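Local coordinates for protein nucleoside diphosphate kinase (Aquifex aeolicus, PDB 3ZTP) that probably transfers the gamma phosphate of ATP to nucleoside diphosphates by a ping-pong mechanism through a phosphorylated histidine, and works as a homotetramer, at residues K22-F27 with N104-F110; L7-D13 with K116-S122; R26-F32 with R85-I90; I34-F40 with V72-E78. One frame throughout, in Å; residues are numbered along the deposited sequence. Where two conformers were deposited one is given.

How the contacts relate
Contacts 2 and 4 lie in one four-stranded antiparallel sheet, ordered 33-40, 72-78, 3-10, 119-121. Their centres are about 11 Å apart, and strands 72-78 and 3-10 are neighbours joined by backbone hydrogen bonds such as V10 N to V73 O. Contacts 1 and 3 lie on a helical layer against one face of this sheet. Both use helix 20-29 and share R26 and F27, and their centres are about 8 Å apart. Along the chain the contacts are nested: contact 4 inside contact 3, contact 3 inside contact 1, contact 1 inside contact 2. The pairing of strands 3-10 and 119-121 therefore brings the predicted catalytic H120 beside K11.

Contact 1. Residues K22-F27 with N104-F110; sequences KILDRF and NSIRAQF
R26 reaches across to the backbone of N104. Its CG stands anti to the backbone N (chi1 174°) and the chain bends at chi2, which carries the guanidinium past I106 to N104. NH1 donates to N104 O at 2.7 Å, and this oxygen lies in the guanidinium plane. NH2 adds a weak bond to the same oxygen. The N104 amide lies nearly parallel over one guanidinium face, 13° between the planes, with ND2 nearest. NH1 and ND2, both donors, form no bond. Closer in, CG of R26 rests on CD1 of I106 at 3.9 Å. With an alanine here, N104 O would probably lose both its guanidinium donors and CD1 of I106 its cover from CG.

The contact joins helix 20-29 to the short helix 106-110 of the nucleoside diphosphate kinase fold. The two run nearly antiparallel, at 154°. S105 caps the second helix, its OG accepting from A108 N. I106 sits in the middle, between I23, R26 and F27. Its CG2 meets CG1 of I23, and its CG1 meets CZ of F27 at 4.1 Å. The F110 and I23 side chains slide past each other in opposite directions, CD2 3.8 Å from CG1. K22 crosses F110 at about a right angle, its CB touching CZ at 3.8 Å. Outside this contact, K22 NZ forms a salt bridge with D25 of the second subunit.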
# COMPACT_ATOMS: atom_id res chain seq x y z
N LYS A 22 -7.40 22.38 -5.88
CA LYS A 22 -7.03 23.75 -5.57
C LYS A 22 -6.10 23.80 -4.36
O LYS A 22 -5.14 24.57 -4.32
CB LYS A 22 -8.27 24.60 -5.30
CG LYS A 22 -9.16 24.78 -6.52
CD LYS A 22 -10.29 25.75 -6.22
CE LYS A 22 -11.20 26.00 -7.43
NZ LYS A 22 -12.05 24.83 -7.74
N ILE A 23 -6.34 22.94 -3.37
CA ILE A 23 -5.49 22.91 -2.19
C ILE A 23 -4.09 22.40 -2.54
O ILE A 23 -3.09 23.00 -2.15
CB ILE A 23 -6.15 22.09 -1.09
CG1 ILE A 23 -7.38 22.84 -0.58
CG2 ILE A 23 -5.18 21.83 0.04
CD1 ILE A 23 -8.25 22.02 0.37
N LEU A 24 -4.00 21.30 -3.29
CA LEU A 24 -2.69 20.81 -3.70
C LEU A 24 -1.96 21.84 -4.54
O LEU A 24 -0.76 22.06 -4.35
CB LEU A 24 -2.80 19.48 -4.44
CG LEU A 24 -3.30 18.32 -3.59
CD1 LEU A 24 -3.43 17.08 -4.44
CD2 LEU A 24 -2.38 18.04 -2.38
N ASP A 25 -2.67 22.49 -5.47
CA ASP A 25 -2.07 23.51 -6.32
C ASP A 25 -1.43 24.60 -5.46
O ASP A 25 -0.31 25.05 -5.72
CB ASP A 25 -3.13 24.13 -7.25
CG ASP A 25 -2.54 25.12 -8.21
OD1 ASP A 25 -1.52 24.85 -8.83
OD2 ASP A 25 -3.09 26.24 -8.31
N ARG A 26 -2.14 25.04 -4.42
CA ARG A 26 -1.60 26.08 -3.59
C ARG A 26 -0.25 25.69 -2.98
O ARG A 26 0.71 26.46 -2.99
CB ARG A 26 -2.58 26.43 -2.47
CG ARG A 26 -2.04 27.45 -1.46
CD ARG A 26 -1.67 28.81 -2.12
NE ARG A 26 -1.48 29.81 -1.08
CZ ARG A 26 -2.47 30.36 -0.40
NH1 ARG A 26 -3.73 30.12 -0.75
NH2 ARG A 26 -2.20 31.18 0.58
N PHE A 27 -0.16 24.48 -2.43
CA PHE A 27 1.10 24.09 -1.81
C PHE A 27 2.22 23.93 -2.82
O PHE A 27 3.35 24.24 -2.53
CB PHE A 27 0.92 22.83 -0.95
CG PHE A 27 0.13 23.10 0.30
CD1 PHE A 27 0.67 23.88 1.29
CD2 PHE A 27 -1.15 22.62 0.45
CE1 PHE A 27 -0.05 24.18 2.43
CE2 PHE A 27 -1.86 22.90 1.59
CZ PHE A 27 -1.31 23.67 2.58
N ASN A 104 -6.91 34.58 2.02
CA ASN A 104 -6.48 33.61 1.03
C ASN A 104 -5.88 32.36 1.66
O ASN A 104 -5.30 31.55 0.96
CB ASN A 104 -5.47 34.22 0.04
CG ASN A 104 -5.37 33.44 -1.24
OD1 ASN A 104 -6.34 32.86 -1.72
ND2 ASN A 104 -4.15 33.33 -1.76
N SER A 105 -6.03 32.19 2.96
CA SER A 105 -5.59 30.95 3.59
C SER A 105 -6.49 29.80 3.20
O SER A 105 -7.63 29.97 2.81
CB SER A 105 -5.53 31.10 5.10
OG SER A 105 -6.81 31.30 5.68
N ILE A 106 -5.97 28.58 3.33
CA ILE A 106 -6.76 27.42 2.96
C ILE A 106 -8.07 27.39 3.77
O ILE A 106 -9.13 27.11 3.22
CB ILE A 106 -5.98 26.10 3.17
CG1 ILE A 106 -4.70 26.05 2.33
CG2 ILE A 106 -6.88 24.91 2.88
CD1 ILE A 106 -4.92 26.21 0.87
N ARG A 107 -8.00 27.64 5.08
CA ARG A 107 -9.20 27.56 5.91
C ARG A 107 -10.17 28.68 5.60
O ARG A 107 -11.39 28.49 5.63
CB ARG A 107 -8.85 27.48 7.40
CG ARG A 107 -8.19 26.14 7.70
CD ARG A 107 -7.71 26.02 9.08
NE ARG A 107 -7.30 24.66 9.39
CZ ARG A 107 -6.41 24.37 10.32
NH1 ARG A 107 -5.78 25.31 10.98
NH2 ARG A 107 -6.14 23.11 10.61
N ALA A 108 -9.67 29.87 5.28
CA ALA A 108 -10.55 30.95 4.87
C ALA A 108 -11.27 30.59 3.58
O ALA A 108 -12.46 30.87 3.42
CB ALA A 108 -9.79 32.23 4.71
N GLN A 109 -10.55 30.00 2.64
CA GLN A 109 -11.11 29.70 1.32
C GLN A 109 -12.06 28.53 1.31
O GLN A 109 -13.06 28.56 0.61
CB GLN A 109 -9.97 29.44 0.33
CG GLN A 109 -9.19 30.70 0.04
CD GLN A 109 -9.91 31.61 -0.94
OE1 GLN A 109 -10.13 32.82 -0.69
NE2 GLN A 109 -10.27 31.04 -2.09
N PHE A 110 -11.75 27.50 2.11
CA PHE A 110 -12.45 26.22 1.99
C PHE A 110 -13.03 25.68 3.30
O PHE A 110 -13.76 24.69 3.28
CB PHE A 110 -11.51 25.16 1.37
CG PHE A 110 -10.96 25.57 0.04
CD1 PHE A 110 -11.81 25.78 -1.03
CD2 PHE A 110 -9.63 25.81 -0.11
CE1 PHE A 110 -11.30 26.20 -2.27
CE2 PHE A 110 -9.11 26.24 -1.35
CZ PHE A 110 -9.97 26.44 -2.42

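Contact 2. Residues L7-D13 with K116-S122; sequences LIIVKPD and KNAIHAS. With SO4 (sulfate ion), chain D.
K116 touches D13 through CB, 3.5 Å from D13 OD2. N117 turns its amide to K11: OD1 accepts from K11 NZ at 2.8 Å, in the carbonyl plane and on a lone pair. The extended K11 chain puts its amine there, and N117 ND2 is held by T93 O. A118 N donates to the syn lone pair of D13 OD2 at 2.9 Å, while A118 O takes K11 N from above the carbonyl plane. I119 packs CD1 on CB of I8 at 4.1 Å, on the face that meets helices 20-29 and 82-90. H120 forms a hydrogen-bonded antiparallel pair with I9 and shares its sheet face. Its CG stands anti to the backbone N (chi1 168°), which brings ND1 to the sulfate. ND1 donates to O2 at 2.7 Å, near the ring plane, and NE2 is bonded to E131. K11 NZ adds two weak sulfate bonds. A121 sets CB against CG2 of I8. Just past the strand, S122 holds L7 twice: its N donates to L7 O, and its OG accepts from L7 N at 3.1 Å and bonds E131. The site fits the phosphohistidine pocket of this kinase family, with the sulfate bound at ND1 of the predicted H120 nucleophile.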
# COMPACT_ATOMS: atom_id res chain seq x y z
N LEU A 7 2.99 16.83 7.40
CA LEU A 7 1.86 16.09 6.85
C LEU A 7 0.66 17.01 6.75
O LEU A 7 0.32 17.68 7.73
CB LEU A 7 1.51 14.91 7.75
CG LEU A 7 0.41 14.02 7.14
CD1 LEU A 7 0.96 13.06 6.11
CD2 LEU A 7 -0.41 13.30 8.19
N ILE A 8 -0.01 17.00 5.60
CA ILE A 8 -1.35 17.58 5.51
C ILE A 8 -2.37 16.49 5.25
O ILE A 8 -2.08 15.47 4.60
CB ILE A 8 -1.49 18.70 4.45
CG1 ILE A 8 -1.12 18.20 3.04
CG2 ILE A 8 -0.66 19.90 4.86
CD1 ILE A 8 -1.59 19.12 1.92
N ILE A 9 -3.58 16.69 5.76
CA ILE A 9 -4.73 15.85 5.39
C ILE A 9 -5.86 16.76 4.96
O ILE A 9 -6.27 17.63 5.73
CB ILE A 9 -5.22 14.94 6.52
CG1 ILE A 9 -4.06 14.12 7.07
CG2 ILE A 9 -6.32 14.05 5.99
CD1 ILE A 9 -4.45 13.27 8.29
N VAL A 10 -6.35 16.55 3.74
CA VAL A 10 -7.54 17.26 3.25
C VAL A 10 -8.74 16.51 3.79
O VAL A 10 -8.90 15.31 3.53
CB VAL A 10 -7.54 17.34 1.73
CG1 VAL A 10 -8.81 18.02 1.20
CG2 VAL A 10 -6.28 18.07 1.25
N LYS A 11 -9.54 17.20 4.60
CA LYS A 11 -10.59 16.58 5.39
C LYS A 11 -11.85 16.38 4.56
O LYS A 11 -12.00 16.92 3.45
CB LYS A 11 -10.87 17.43 6.63
CG LYS A 11 -9.68 17.65 7.53
CD LYS A 11 -10.04 18.43 8.79
CE LYS A 11 -8.93 18.48 9.81
NZ LYS A 11 -9.25 19.32 10.97
N PRO A 12 -12.80 15.59 5.07
CA PRO A 12 -13.95 15.26 4.22
C PRO A 12 -14.80 16.46 3.80
O PRO A 12 -15.47 16.39 2.76
CB PRO A 12 -14.74 14.25 5.07
CG PRO A 12 -13.72 13.62 5.92
CD PRO A 12 -12.77 14.75 6.28
N ASP A 13 -14.83 17.53 4.60
CA ASP A 13 -15.56 18.73 4.19
C ASP A 13 -14.99 19.32 2.90
O ASP A 13 -15.74 19.64 1.98
CB ASP A 13 -15.63 19.77 5.30
CG ASP A 13 -14.27 20.20 5.83
OD1 ASP A 13 -13.31 19.39 5.83
OD2 ASP A 13 -14.16 21.36 6.27
N LYS A 116 -15.11 21.67 11.03
CA LYS A 116 -15.02 21.40 9.60
C LYS A 116 -14.21 22.51 8.98
O LYS A 116 -14.74 23.50 8.46
CB LYS A 116 -16.41 21.29 8.96
CG LYS A 116 -17.17 20.07 9.48
CD LYS A 116 -18.47 19.85 8.73
CE LYS A 116 -19.09 18.51 9.13
NZ LYS A 116 -20.03 17.99 8.10
N ASN A 117 -12.89 22.35 9.10
CA ASN A 117 -11.96 23.41 8.73
C ASN A 117 -10.98 22.99 7.65
O ASN A 117 -9.83 23.43 7.62
CB ASN A 117 -11.21 23.96 9.95
CG ASN A 117 -10.32 22.94 10.60
OD1 ASN A 117 -10.28 21.78 10.22
ND2 ASN A 117 -9.60 23.39 11.63
N ALA A 118 -11.45 22.12 6.76
CA ALA A 118 -10.83 21.79 5.47
C ALA A 118 -9.58 20.94 5.51
O ALA A 118 -9.40 20.11 4.62
CB ALA A 118 -10.56 23.06 4.64
N ILE A 119 -8.70 21.17 6.47
CA ILE A 119 -7.35 20.63 6.38
C ILE A 119 -6.73 20.52 7.76
O ILE A 119 -6.98 21.32 8.65
CB ILE A 119 -6.47 21.51 5.43
CG1 ILE A 119 -5.11 20.88 5.12
CG2 ILE A 119 -6.33 22.95 5.97
CD1 ILE A 119 -4.43 21.52 3.92
N HIS A 120 -5.93 19.46 7.91
CA HIS A 120 -5.05 19.21 9.04
C HIS A 120 -3.61 19.46 8.58
O HIS A 120 -3.25 19.04 7.48
CB HIS A 120 -5.14 17.74 9.45
CG HIS A 120 -4.07 17.33 10.40
ND1 HIS A 120 -4.20 17.46 11.76
CD2 HIS A 120 -2.83 16.84 10.19
CE1 HIS A 120 -3.09 17.05 12.35
NE2 HIS A 120 -2.25 16.67 11.42
N ALA A 121 -2.78 20.05 9.43
CA ALA A 121 -1.33 20.03 9.23
C ALA A 121 -0.63 19.74 10.53
O ALA A 121 -1.09 20.15 11.60
CB ALA A 121 -0.83 21.35 8.65
N SER A 122 0.49 19.05 10.44
CA SER A 122 1.30 18.78 11.64
C SER A 122 1.69 20.07 12.36
O SER A 122 1.97 21.09 11.74
CB SER A 122 2.58 18.04 11.24
OG SER A 122 2.31 16.91 10.45
S SO4 D . -6.85 18.74 13.05
O1 SO4 D . -6.73 19.97 12.28
O2 SO4 D . -5.62 18.53 13.81
O3 SO4 D . -7.93 18.80 14.03
O4 SO4 D . -7.12 17.63 12.17
O HOH W 1 -8.20 21.24 13.30

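Contact 3. Residues R26-F32 with R85-I90; sequences RFIQEGF and RVREII
R26 offers one face of its guanidinium to CG2 of I89, which lies near the rim of that face. F27 packs on helix 82-90 through CE1, which touches CG2 of I89 at 3.6 Å and CG1 of V86 at 3.8 Å. Helices 20-29 and 82-90 are the two helices of the beta-alpha-beta-beta-alpha-beta, ferredoxin-like core, packed side by side on one face of the sheet. F27 also touches L77 and I119 of that sheet.

E30 bends at chi2 (-84°) and lays CG on CD1 of I89 at 3.7 Å. Its OE2 takes R26 NE through the anti lone pair at 2.9 Å, a hydrogen bond of 176° within a salt bridge. Its OE1 reaches R85 NH2 through a water. A glycine in place of E30 would probably leave R26 NE without its carboxylate, break the water bridge to R85 and open a gap beside I89. G31, with positive phi, ends the helix in a Schellman motif, and its O is linked to R85 NH1 by a second water. F32 sets CZ over the centre of one R85 guanidinium face, 3.5 Å from CZ of R85, with the planes 28° apart. R85 NH1 is bonded to E80 O. One face of the F32 ring receives CG2 of V86 in a CH-pi contact, 4.1 Å from the centroid, and CD1 of I89 meets the ring edge.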
# COMPACT_ATOMS: atom_id res chain seq x y z
N ARG A 26 -2.14 25.04 -4.42
CA ARG A 26 -1.60 26.08 -3.59
C ARG A 26 -0.25 25.69 -2.98
O ARG A 26 0.71 26.46 -2.99
CB ARG A 26 -2.58 26.43 -2.47
CG ARG A 26 -2.04 27.45 -1.46
CD ARG A 26 -1.67 28.81 -2.12
NE ARG A 26 -1.48 29.81 -1.08
CZ ARG A 26 -2.47 30.36 -0.40
NH1 ARG A 26 -3.73 30.12 -0.75
NH2 ARG A 26 -2.20 31.18 0.58
N PHE A 27 -0.16 24.48 -2.43
CA PHE A 27 1.10 24.09 -1.81
C PHE A 27 2.22 23.93 -2.82
O PHE A 27 3.35 24.24 -2.53
CB PHE A 27 0.92 22.83 -0.95
CG PHE A 27 0.13 23.10 0.30
CD1 PHE A 27 0.67 23.88 1.29
CD2 PHE A 27 -1.15 22.62 0.45
CE1 PHE A 27 -0.05 24.18 2.43
CE2 PHE A 27 -1.86 22.90 1.59
CZ PHE A 27 -1.31 23.67 2.58
N ILE A 28 1.89 23.45 -4.01
CA ILE A 28 2.88 23.38 -5.10
C ILE A 28 3.38 24.79 -5.44
O ILE A 28 4.60 25.03 -5.54
CB ILE A 28 2.27 22.68 -6.33
CG1 ILE A 28 2.03 21.20 -6.01
CG2 ILE A 28 3.20 22.83 -7.53
CD1 ILE A 28 1.06 20.54 -6.98
N GLN A 29 2.45 25.74 -5.59
CA GLN A 29 2.84 27.09 -5.96
C GLN A 29 3.59 27.83 -4.87
O GLN A 29 4.39 28.74 -5.14
CB GLN A 29 1.64 27.91 -6.42
CG GLN A 29 0.91 27.30 -7.64
CD GLN A 29 1.84 26.75 -8.69
OE1 GLN A 29 2.89 27.31 -9.02
NE2 GLN A 29 1.47 25.60 -9.22
N GLU A 30 3.37 27.43 -3.62
CA GLU A 30 4.13 27.99 -2.50
C GLU A 30 5.53 27.38 -2.39
O GLU A 30 6.32 27.78 -1.53
CB GLU A 30 3.36 27.78 -1.20
CG GLU A 30 2.05 28.59 -1.14
CD GLU A 30 2.22 30.01 -0.68
OE1 GLU A 30 3.37 30.45 -0.43
OE2 GLU A 30 1.19 30.71 -0.55
N GLY A 31 5.87 26.43 -3.26
CA GLY A 31 7.24 25.95 -3.37
C GLY A 31 7.53 24.63 -2.67
O GLY A 31 8.70 24.26 -2.53
N PHE A 32 6.50 23.92 -2.23
CA PHE A 32 6.72 22.65 -1.55
C PHE A 32 6.78 21.51 -2.54
O PHE A 32 6.09 21.49 -3.56
CB PHE A 32 5.61 22.40 -0.51
CG PHE A 32 5.64 23.41 0.57
CD1 PHE A 32 6.67 23.36 1.50
CD2 PHE A 32 4.77 24.49 0.57
CE1 PHE A 32 6.79 24.33 2.47
CE2 PHE A 32 4.89 25.45 1.55
CZ PHE A 32 5.90 25.38 2.49
N ARG A 85 5.56 27.22 7.75
CA ARG A 85 5.03 27.87 6.56
C ARG A 85 3.69 27.26 6.17
O ARG A 85 2.77 27.97 5.78
CB ARG A 85 6.02 27.81 5.41
CG ARG A 85 7.19 28.76 5.52
CD ARG A 85 8.27 28.51 4.46
NE ARG A 85 7.75 28.69 3.10
CZ ARG A 85 8.18 28.03 2.03
NH1 ARG A 85 9.14 27.12 2.11
NH2 ARG A 85 7.63 28.27 0.85
N VAL A 86 3.56 25.95 6.26
CA VAL A 86 2.30 25.30 5.95
C VAL A 86 1.22 25.75 6.93
O VAL A 86 0.07 26.02 6.52
CB VAL A 86 2.47 23.76 5.88
CG1 VAL A 86 1.13 23.01 5.88
CG2 VAL A 86 3.26 23.41 4.62
N ARG A 87 1.55 25.93 8.21
CA ARG A 87 0.54 26.41 9.15
C ARG A 87 0.12 27.86 8.87
O ARG A 87 -1.04 28.24 9.12
CB ARG A 87 1.00 26.21 10.58
CG ARG A 87 1.01 24.73 10.98
CD ARG A 87 1.63 24.50 12.35
NE ARG A 87 0.86 25.15 13.40
CZ ARG A 87 1.01 26.42 13.78
NH1 ARG A 87 1.92 27.19 13.20
NH2 ARG A 87 0.26 26.91 14.75
N GLU A 88 1.02 28.66 8.30
CA GLU A 88 0.69 30.04 7.90
C GLU A 88 -0.22 30.05 6.67
O GLU A 88 -1.11 30.88 6.51
CB GLU A 88 1.97 30.80 7.58
CG GLU A 88 2.77 31.20 8.81
CD GLU A 88 4.13 31.81 8.48
OE1 GLU A 88 4.53 31.81 7.30
OE2 GLU A 88 4.79 32.28 9.43
N ILE A 89 0.02 29.12 5.76
CA ILE A 89 -0.79 29.00 4.57
C ILE A 89 -2.20 28.50 4.89
O ILE A 89 -3.17 28.94 4.25
CB ILE A 89 -0.10 28.07 3.56
CG1 ILE A 89 1.16 28.74 2.99
CG2 ILE A 89 -1.03 27.66 2.41
CD1 ILE A 89 2.18 27.77 2.42
N ILE A 90 -2.34 27.60 5.86
CA ILE A 90 -3.68 27.08 6.12
C ILE A 90 -4.50 28.03 6.96
O ILE A 90 -5.74 28.05 6.80
CB ILE A 90 -3.68 25.65 6.71
CG1 ILE A 90 -3.18 25.65 8.15
CG2 ILE A 90 -2.86 24.72 5.82
CD1 ILE A 90 -3.12 24.28 8.76
O HOH W 2 5.54 29.94 0.85
O HOH W 3 10.03 26.15 -0.66

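Contact 4. Residues I34-F40 with V72-E78; sequences IKALKMF and VVAAVLE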
# COMPACT_ATOMS: atom_id res chain seq x y z
N ILE A 34 5.82 17.72 -3.08
CA ILE A 34 4.96 16.65 -2.59
C ILE A 34 5.77 15.36 -2.66
O ILE A 34 6.16 14.92 -3.74
CB ILE A 34 3.65 16.51 -3.39
CG1 ILE A 34 2.86 17.82 -3.28
CG2 ILE A 34 2.86 15.34 -2.89
CD1 ILE A 34 1.63 17.88 -4.17
N LYS A 35 6.07 14.80 -1.50
CA LYS A 35 6.89 13.58 -1.38
C LYS A 35 6.07 12.30 -1.26
O LYS A 35 6.60 11.20 -1.42
CB LYS A 35 7.83 13.69 -0.20
CG LYS A 35 8.83 14.85 -0.28
CD LYS A 35 9.76 14.70 -1.42
CE LYS A 35 10.57 13.42 -1.29
NZ LYS A 35 11.58 13.28 -2.38
N ALA A 36 4.80 12.43 -0.90
CA ALA A 36 3.91 11.27 -0.83
C ALA A 36 2.49 11.80 -0.91
O ALA A 36 2.21 12.95 -0.51
CB ALA A 36 4.12 10.48 0.47
N LEU A 37 1.60 10.99 -1.43
CA LEU A 37 0.22 11.41 -1.64
C LEU A 37 -0.64 10.20 -1.76
O LEU A 37 -0.32 9.30 -2.52
CB LEU A 37 0.12 12.24 -2.94
CG LEU A 37 -1.25 12.78 -3.31
CD1 LEU A 37 -1.66 13.89 -2.45
CD2 LEU A 37 -1.24 13.24 -4.76
N LYS A 38 -1.75 10.17 -1.05
CA LYS A 38 -2.75 9.16 -1.34
C LYS A 38 -4.07 9.47 -0.70
O LYS A 38 -4.17 10.22 0.25
CB LYS A 38 -2.28 7.77 -0.89
CG LYS A 38 -2.39 7.56 0.61
CD LYS A 38 -1.67 6.27 1.04
CE LYS A 38 -1.49 6.20 2.54
NZ LYS A 38 -0.74 4.95 2.88
N MET A 39 -5.09 8.86 -1.30
CA MET A 39 -6.46 8.85 -0.81
C MET A 39 -6.69 7.56 -0.04
O MET A 39 -6.33 6.49 -0.52
CB MET A 39 -7.43 8.94 -1.99
CG MET A 39 -8.87 8.87 -1.56
SD MET A 39 -9.98 9.14 -2.96
CE MET A 39 -9.67 10.81 -3.29
N PHE A 40 -7.29 7.65 1.14
CA PHE A 40 -7.57 6.50 1.96
C PHE A 40 -8.77 6.85 2.84
O PHE A 40 -9.27 7.98 2.80
CB PHE A 40 -6.34 6.10 2.81
CG PHE A 40 -5.98 7.11 3.83
CD1 PHE A 40 -5.26 8.24 3.48
CD2 PHE A 40 -6.41 6.97 5.16
CE1 PHE A 40 -4.96 9.22 4.43
CE2 PHE A 40 -6.07 7.94 6.12
CZ PHE A 40 -5.37 9.07 5.73
N VAL A 72 -10.29 10.70 2.77
CA VAL A 72 -9.44 11.86 2.90
C VAL A 72 -8.24 11.68 2.01
O VAL A 72 -7.98 10.59 1.50
CB VAL A 72 -8.99 12.10 4.36
CG1 VAL A 72 -10.18 12.42 5.26
CG2 VAL A 72 -8.27 10.90 4.95
N VAL A 73 -7.49 12.76 1.82
CA VAL A 73 -6.23 12.69 1.08
C VAL A 73 -5.14 13.27 1.93
O VAL A 73 -5.23 14.40 2.41
CB VAL A 73 -6.30 13.45 -0.25
CG1 VAL A 73 -4.92 13.59 -0.87
CG2 VAL A 73 -7.26 12.72 -1.21
N ALA A 74 -4.07 12.52 2.12
CA ALA A 74 -2.89 13.01 2.83
C ALA A 74 -1.73 13.22 1.88
O ALA A 74 -1.62 12.54 0.85
CB ALA A 74 -2.48 12.01 3.93
N ALA A 75 -0.86 14.18 2.23
CA ALA A 75 0.36 14.45 1.48
C ALA A 75 1.47 14.79 2.43
O ALA A 75 1.24 15.41 3.48
CB ALA A 75 0.15 15.61 0.52
N VAL A 76 2.68 14.37 2.08
CA VAL A 76 3.86 14.83 2.77
C VAL A 76 4.42 15.98 1.93
O VAL A 76 4.66 15.83 0.74
CB VAL A 76 4.92 13.72 2.90
CG1 VAL A 76 6.20 14.28 3.52
CG2 VAL A 76 4.37 12.57 3.72
N LEU A 77 4.61 17.13 2.58
CA LEU A 77 5.16 18.32 1.96
C LEU A 77 6.54 18.57 2.50
O LEU A 77 6.75 18.56 3.72
CB LEU A 77 4.26 19.53 2.25
CG LEU A 77 2.82 19.40 1.81
CD1 LEU A 77 2.11 20.68 2.15
CD2 LEU A 77 2.71 19.11 0.33
N GLU A 78 7.48 18.83 1.60
CA GLU A 78 8.87 19.09 1.97
C GLU A 78 9.33 20.45 1.47
O GLU A 78 9.09 20.82 0.34
CB GLU A 78 9.75 17.99 1.38
CG GLU A 78 11.23 18.12 1.69
CD GLU A 78 12.02 16.98 1.07
OE1 GLU A 78 11.87 15.83 1.54
OE2 GLU A 78 12.75 17.22 0.10
O HOH W 4 13.68 14.43 -0.05
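F40 lays one face of its ring over CG2 of V72. This is a CH-pi contact, 3.8 Å from methyl to centroid and 23° off the ring normal. Chi1 of 67° puts F40 CG between its own backbone N and carbonyl carbon, and this carries the ring across to the neighbouring strand. CB of A74 meets the same ring at its edge, 3.8 Å from CE1. F42 packs edge-to-face with F40, and L139 of the third subunit also touches it.

On the face that carries I34, L37, M39, V73, A75 and L77, L37 CD1 wedges against CG1 of V73 at 3.6 Å and also touches CB of A75. M39 runs out straight to SD, then bends at chi3 (-68°) and brings CE to CG2 of V73 at 3.7 Å. I34 and L77 lie side by side and point the same way, with CG1 of I34 3.8 Å from CD2 of L77.

These strands are neighbours in the antiparallel sheet of the nucleoside diphosphate kinase fold. F40 with V72 and K38 with A74 are hydrogen-bonded pairs. V72 N donates to F40 O at 2.9 Å. Strand 33-40 is outermost within the chain, but backbone bonds from L37 and M39 reach the second subunit, so the sheet edge takes part in that interface.

K35 and A36 form a classic beta bulge opposite V76. K35 N donates to V76 O and V76 N to A36 O, while A36 N is buried without a partner. The K35 chain curls over E78, CG resting on CB at 3.7 Å. A water donates to E78 OE1 and takes a weak bond from K35 NZ; OE1 also forms a salt bridge with R5.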